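Local coordinates for protein quinoline 2-oxidoreductase large subunit (Pseudomonas putida, PDB 1T3Q) that probably oxidises quinoline at its 2-position, as the molybdenum-bearing subunit of a hydroxylase that uses a molybdopterin cytosine dinucleotide cofactor, at residues B[583-587]-B[588-592]; B[569-572]-B[573-577]. All coordinates share one frame; numbering follows the deposited sequence.

Contact 1. Residues B[583-587]-B[588-592]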
ATOM      1  N   ILE B 583     -37.637  19.491   1.985  1.00 24.27           N
ATOM      2  CA  ILE B 583     -37.296  18.109   1.663  1.00 24.34           C
ATOM      3  C   ILE B 583     -36.516  17.463   2.805  1.00 23.59           C
ATOM      4  O   ILE B 583     -35.651  18.098   3.410  1.00 22.36           O
ATOM      5  CB  ILE B 583     -36.415  18.041   0.389  1.00 24.52           C
ATOM      6  CG1 ILE B 583     -37.163  18.646  -0.808  1.00 26.03           C
ATOM      7  CG2 ILE B 583     -36.009  16.598   0.111  1.00 24.19           C
ATOM      8  CD1 ILE B 583     -38.418  17.888  -1.211  1.00 25.33           C
ATOM      9  N   VAL B 584     -36.829  16.207   3.107  1.00 23.63           N
ATOM     10  CA  VAL B 584     -36.108  15.477   4.145  1.00 22.79           C
ATOM     11  C   VAL B 584     -35.670  14.137   3.566  1.00 22.47           C
ATOM     12  O   VAL B 584     -36.197  13.694   2.548  1.00 21.62           O
ATOM     13  CB  VAL B 584     -36.981  15.199   5.405  1.00 23.67           C
ATOM     14  CG1 VAL B 584     -37.417  16.508   6.048  1.00 24.77           C
ATOM     15  CG2 VAL B 584     -38.186  14.353   5.036  1.00 23.40           C
ATOM     16  N   ILE B 585     -34.685  13.512   4.199  1.00 22.16           N
ATOM     17  CA  ILE B 585     -34.212  12.203   3.767  1.00 21.65           C
ATOM     18  C   ILE B 585     -34.303  11.315   4.995  1.00 22.89           C
ATOM     19  O   ILE B 585     -33.684  11.599   6.020  1.00 24.72           O
ATOM     20  CB  ILE B 585     -32.749  12.235   3.278  1.00 21.38           C
ATOM     21  CG1 ILE B 585     -32.576  13.308   2.201  1.00 21.71           C
ATOM     22  CG2 ILE B 585     -32.373  10.870   2.705  1.00 19.60           C
ATOM     23  CD1 ILE B 585     -31.168  13.377   1.609  1.00 22.56           C
ATOM     24  N   GLU B 586     -35.090  10.252   4.897  1.00 24.29           N
ATOM     25  CA  GLU B 586     -35.279   9.337   6.016  1.00 27.22           C
ATOM     26  C   GLU B 586     -35.452   7.918   5.508  1.00 27.26           C
ATOM     27  O   GLU B 586     -36.190   7.684   4.552  1.00 26.44           O
ATOM     28  CB  GLU B 586     -36.529   9.722   6.814  1.00 29.91           C
ATOM     29  CG  GLU B 586     -36.472  11.068   7.516  1.00 35.45           C
ATOM     30  CD  GLU B 586     -37.799  11.428   8.167  1.00 39.80           C
ATOM     31  OE1 GLU B 586     -38.481  10.505   8.667  1.00 41.19           O
ATOM     32  OE2 GLU B 586     -38.157  12.629   8.188  1.00 38.98           O
ATOM     33  N   ASP B 587     -34.778   6.971   6.150  1.00 28.60           N
ATOM     34  CA  ASP B 587     -34.881   5.572   5.753  1.00 30.93           C
ATOM     35  C   ASP B 587     -34.632   5.410   4.260  1.00 28.79           C
ATOM     36  O   ASP B 587     -35.302   4.618   3.603  1.00 28.68           O
ATOM     37  CB  ASP B 587     -36.275   5.037   6.085  1.00 36.36           C
ATOM     38  CG  ASP B 587     -36.628   5.194   7.549  1.00 41.23           C
ATOM     39  OD1 ASP B 587     -37.839   5.216   7.864  1.00 44.22           O
ATOM     40  OD2 ASP B 587     -35.701   5.284   8.385  1.00 43.41           O
ATOM     41  N   GLY B 588     -33.682   6.172   3.727  1.00 27.97           N
ATOM     42  CA  GLY B 588     -33.354   6.084   2.312  1.00 25.91           C
ATOM     43  C   GLY B 588     -34.393   6.649   1.361  1.00 24.98           C
ATOM     44  O   GLY B 588     -34.305   6.454   0.151  1.00 24.67           O
ATOM     45  N   LEU B 589     -35.380   7.353   1.904  1.00 23.58           N
ATOM     46  CA  LEU B 589     -36.431   7.943   1.085  1.00 24.11           C
ATOM     47  C   LEU B 589     -36.306   9.463   1.112  1.00 22.23           C
ATOM     48  O   LEU B 589     -36.298  10.068   2.181  1.00 22.58           O
ATOM     49  CB  LEU B 589     -37.804   7.545   1.634  1.00 24.65           C
ATOM     50  CG  LEU B 589     -39.070   7.664   0.775  1.00 28.68           C
ATOM     51  CD1 LEU B 589     -40.199   8.169   1.660  1.00 25.48           C
ATOM     52  CD2 LEU B 589     -38.870   8.601  -0.400  1.00 29.66           C
ATOM     53  N   VAL B 590     -36.199  10.073  -0.065  1.00 21.74           N
ATOM     54  CA  VAL B 590     -36.105  11.528  -0.163  1.00 21.14           C
ATOM     55  C   VAL B 590     -37.518  12.024  -0.461  1.00 21.51           C
ATOM     56  O   VAL B 590     -38.073  11.731  -1.523  1.00 22.42           O
ATOM     57  CB  VAL B 590     -35.178  11.964  -1.310  1.00 21.28           C
ATOM     58  CG1 VAL B 590     -35.127  13.497  -1.369  1.00 19.71           C
ATOM     59  CG2 VAL B 590     -33.775  11.372  -1.108  1.00 19.30           C
ATOM     60  N   HIS B 591     -38.103  12.776   0.462  1.00 21.23           N
ATOM     61  CA  HIS B 591     -39.467  13.239   0.255  1.00 20.57           C
ATOM     62  C   HIS B 591     -39.798  14.563   0.927  1.00 21.07           C
ATOM     63  O   HIS B 591     -39.016  15.096   1.715  1.00 21.64           O
ATOM     64  CB  HIS B 591     -40.443  12.177   0.766  1.00 21.37           C
ATOM     65  CG  HIS B 591     -40.403  11.990   2.252  1.00 23.03           C
ATOM     66  ND1 HIS B 591     -39.369  11.346   2.897  1.00 24.21           N
ATOM     67  CD2 HIS B 591     -41.258  12.392   3.223  1.00 22.75           C
ATOM     68  CE1 HIS B 591     -39.588  11.359   4.200  1.00 23.92           C
ATOM     69  NE2 HIS B 591     -40.728  11.987   4.425  1.00 24.32           N
ATOM     70  N   VAL B 592     -40.975  15.087   0.601  1.00 21.52           N
ATOM     71  CA  VAL B 592     -41.447  16.333   1.192  1.00 21.05           C
ATOM     72  C   VAL B 592     -41.790  15.983   2.635  1.00 21.29           C
ATOM     73  O   VAL B 592     -42.568  15.059   2.884  1.00 20.35           O
ATOM     74  CB  VAL B 592     -42.712  16.849   0.457  1.00 21.30           C
ATOM     75  CG1 VAL B 592     -43.279  18.065   1.167  1.00 19.17           C
ATOM     76  CG2 VAL B 592     -42.364  17.194  -0.990  1.00 21.29           C
TER
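A beta hairpin with a two-residue loop brings Val584 beside His591 and Glu586 beside Leu589, the chain reversing through a type I' turn with Asp587 and Gly588 at its corner. It illustrates how a tight turn sets register: both corner residues have positive phi, a reciprocal pair of backbone hydrogen bonds joins Glu586 and Leu589, which flank the corner, and a second pair joins Val584 and His591 two residues further along the strands. Val584 N reaches His591 O at 2.8 Å, and Leu589 N reaches Glu586 O at the same 2.8 Å. Strand 589-592 is central in a three-stranded antiparallel sheet, bonding to strand 599-601 on its other flank.

Ile585 and Val590 lie side by side on the face covered by helices 549-576 and 602-611, CG1 to CG2 4.0 Å apart. The other face carries the imidazole of His591, swung over the hairpin by chi1 of 67°. Val584 CG2 sits over one ring face, offset toward the rim, in a CH-pi contact 3.7 Å from the ring centroid. Replacing His591 by an alanine would probably leave Val584 CG2 without the ring it packs on and Leu589 O without its second donor. That donor, His591 ND1, meets Leu589 O in the ring plane through a weak 3.4 Å hydrogen bond.

Contact 2. Residues B[569-572]-B[573-577]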
ATOM      1  N   LYS B 569     -31.358  17.696  -1.769  1.00 20.69           N
ATOM      2  CA  LYS B 569     -32.680  18.265  -1.488  1.00 22.29           C
ATOM      3  C   LYS B 569     -33.117  19.202  -2.617  1.00 23.48           C
ATOM      4  O   LYS B 569     -34.288  19.226  -2.998  1.00 23.22           O
ATOM      5  CB  LYS B 569     -32.660  19.017  -0.154  1.00 21.30           C
ATOM      6  CG  LYS B 569     -32.532  18.099   1.064  1.00 20.90           C
ATOM      7  CD  LYS B 569     -32.073  18.847   2.313  1.00 21.70           C
ATOM      8  CE  LYS B 569     -33.076  19.902   2.759  1.00 23.85           C
ATOM      9  NZ  LYS B 569     -32.620  20.630   3.984  1.00 23.81           N
ATOM     10  N   GLN B 570     -32.170  19.968  -3.152  1.00 22.99           N
ATOM     11  CA  GLN B 570     -32.455  20.893  -4.243  1.00 22.03           C
ATOM     12  C   GLN B 570     -32.900  20.156  -5.496  1.00 21.70           C
ATOM     13  O   GLN B 570     -33.830  20.577  -6.181  1.00 21.51           O
ATOM     14  CB  GLN B 570     -31.217  21.728  -4.568  1.00 22.73           C
ATOM     15  CG  GLN B 570     -30.747  22.581  -3.417  1.00 23.23           C
ATOM     16  CD  GLN B 570     -29.450  23.300  -3.715  1.00 25.64           C
ATOM     17  OE1 GLN B 570     -28.879  23.947  -2.844  1.00 28.04           O
ATOM     18  NE2 GLN B 570     -28.979  23.188  -4.948  1.00 24.68           N
ATOM     19  N   LEU B 571     -32.222  19.060  -5.809  1.00 21.00           N
ATOM     20  CA  LEU B 571     -32.565  18.283  -6.987  1.00 20.01           C
ATOM     21  C   LEU B 571     -33.906  17.592  -6.774  1.00 20.36           C
ATOM     22  O   LEU B 571     -34.746  17.547  -7.674  1.00 20.34           O
ATOM     23  CB  LEU B 571     -31.482  17.236  -7.268  1.00 18.80           C
ATOM     24  CG  LEU B 571     -31.741  16.323  -8.465  1.00 18.70           C
ATOM     25  CD1 LEU B 571     -31.931  17.174  -9.712  1.00 21.30           C
ATOM     26  CD2 LEU B 571     -30.571  15.360  -8.655  1.00 19.26           C
ATOM     27  N   ALA B 572     -34.103  17.049  -5.579  1.00 21.34           N
ATOM     28  CA  ALA B 572     -35.343  16.356  -5.260  1.00 21.92           C
ATOM     29  C   ALA B 572     -36.523  17.326  -5.285  1.00 22.99           C
ATOM     30  O   ALA B 572     -37.596  17.000  -5.796  1.00 23.07           O
ATOM     31  CB  ALA B 572     -35.232  15.702  -3.894  1.00 22.26           C
ATOM     32  N   GLY B 573     -36.320  18.514  -4.728  1.00 24.03           N
ATOM     33  CA  GLY B 573     -37.382  19.506  -4.704  1.00 25.37           C
ATOM     34  C   GLY B 573     -37.768  19.920  -6.112  1.00 26.93           C
ATOM     35  O   GLY B 573     -38.936  20.192  -6.398  1.00 27.21           O
ATOM     36  N   HIS B 574     -36.776  19.964  -6.995  1.00 27.35           N
ATOM     37  CA  HIS B 574     -36.998  20.340  -8.383  1.00 27.87           C
ATOM     38  C   HIS B 574     -37.876  19.304  -9.079  1.00 29.86           C
ATOM     39  O   HIS B 574     -38.814  19.650  -9.801  1.00 30.67           O
ATOM     40  CB  HIS B 574     -35.656  20.456  -9.109  1.00 27.18           C
ATOM     41  CG  HIS B 574     -35.775  20.850 -10.547  1.00 26.95           C
ATOM     42  ND1 HIS B 574     -36.259  22.078 -10.946  1.00 26.12           N
ATOM     43  CD2 HIS B 574     -35.464  20.182 -11.683  1.00 26.21           C
ATOM     44  CE1 HIS B 574     -36.240  22.150 -12.265  1.00 25.51           C
ATOM     45  NE2 HIS B 574     -35.761  21.012 -12.736  1.00 28.43           N
ATOM     46  N   LEU B 575     -37.577  18.031  -8.850  1.00 28.47           N
ATOM     47  CA  LEU B 575     -38.337  16.948  -9.460  1.00 29.89           C
ATOM     48  C   LEU B 575     -39.711  16.760  -8.822  1.00 30.23           C
ATOM     49  O   LEU B 575     -40.668  16.397  -9.501  1.00 30.49           O
ATOM     50  CB  LEU B 575     -37.548  15.639  -9.364  1.00 31.42           C
ATOM     51  CG  LEU B 575     -36.196  15.592 -10.084  1.00 33.00           C
ATOM     52  CD1 LEU B 575     -35.453  14.322  -9.702  1.00 32.41           C
ATOM     53  CD2 LEU B 575     -36.418  15.656 -11.587  1.00 34.13           C
ATOM     54  N   LEU B 576     -39.806  17.015  -7.520  1.00 30.04           N
ATOM     55  CA  LEU B 576     -41.060  16.851  -6.785  1.00 30.88           C
ATOM     56  C   LEU B 576     -41.886  18.135  -6.671  1.00 32.10           C
ATOM     57  O   LEU B 576     -42.971  18.131  -6.083  1.00 31.99           O
ATOM     58  CB  LEU B 576     -40.762  16.322  -5.377  1.00 29.22           C
ATOM     59  CG  LEU B 576     -39.975  15.015  -5.278  1.00 27.95           C
ATOM     60  CD1 LEU B 576     -39.542  14.777  -3.838  1.00 26.11           C
ATOM     61  CD2 LEU B 576     -40.832  13.866  -5.790  1.00 26.20           C
ATOM     62  N   GLU B 577     -41.372  19.227  -7.229  1.00 32.67           N
ATOM     63  CA  GLU B 577     -42.053  20.519  -7.182  1.00 33.77           C
ATOM     64  C   GLU B 577     -42.282  21.018  -5.757  1.00 34.26           C
ATOM     65  O   GLU B 577     -43.411  21.330  -5.370  1.00 35.85           O
ATOM     66  CB  GLU B 577     -43.395  20.449  -7.918  1.00 33.24           C
ATOM     67  CG  GLU B 577     -43.268  20.288  -9.418  1.00 33.97           C
TER
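The imidazole of His574, the one ring in this helical turn, is approached obliquely by Leu571 O, and the closest touch comes from its aliphatic root: His574 CB lies 3.4 Å from Leu571 O. With CG anti to the backbone N (chi1 -180°), the ring projects from the helix on the side where Pro617 touches both His574 and Leu571. The second flat group, the Gln570 amide, takes no part in the contact across the turn; its OE1 is hydrogen-bonded to a glycerol, probably from the crystallisation liquor.

The principle at work is the alpha-helical i to i+4 bond, repeated four times near the C-terminal end of helix 549-576. Gly573 N bonds Lys569 O at 2.8 Å, His574 N bonds Gln570 O, Leu575 N bonds Leu571 O at 3.1 Å, and Leu576 N bonds Ala572 O. Leu575 and Leu576 each also lay CG against the carbonyl their own N-H bonds. Leu575 CG stands 3.4 Å from Leu571 O, and Leu576 CG comes to 3.1 Å from Ala572 O, a close fit. Both have CG beside their own backbone N, which keeps the branch point over the preceding turn. Methyl-level packing is looser: Ala572 CB and Leu576 CD1 are 4.4 Å apart.

The side chain of Leu571 packs on Val605, Ala608 and Ala609 of helix 602-611, while Leu575 and Leu576 both touch Met600. Lys569 directs its ammonium to a salt bridge with Glu566. Beyond Leu576, Glu577 departs from helical angles with positive phi. The chemistry is therefore divided: the carbonyls of Lys569 to Ala572 are each met by the N-H four residues on, with hydrocarbon laid over those of Leu571 and Ala572, which probably screens them in part from water.

Overall arrangement
Contacts 1 and 2 follow in series along the chain: contact 2 lies in the last turns of helix 549-576, and a short connection leads into the hairpin of contact 1, which packs back against that helix. Their centres are 11 Å apart. The junction is mainly apolar, with Val590 CG1 3.4 Å from Ala572 CB and Ile583 CD1 4.0 Å from Gly573 CA. Helix 602-611 touches both contacts, through Val605 among others. Both lie peripherally, about 39 and 45 Å from the chain centre to the contact centres, and neither supplies a residue to the molybdenum pocket around Gln224 and Glu743.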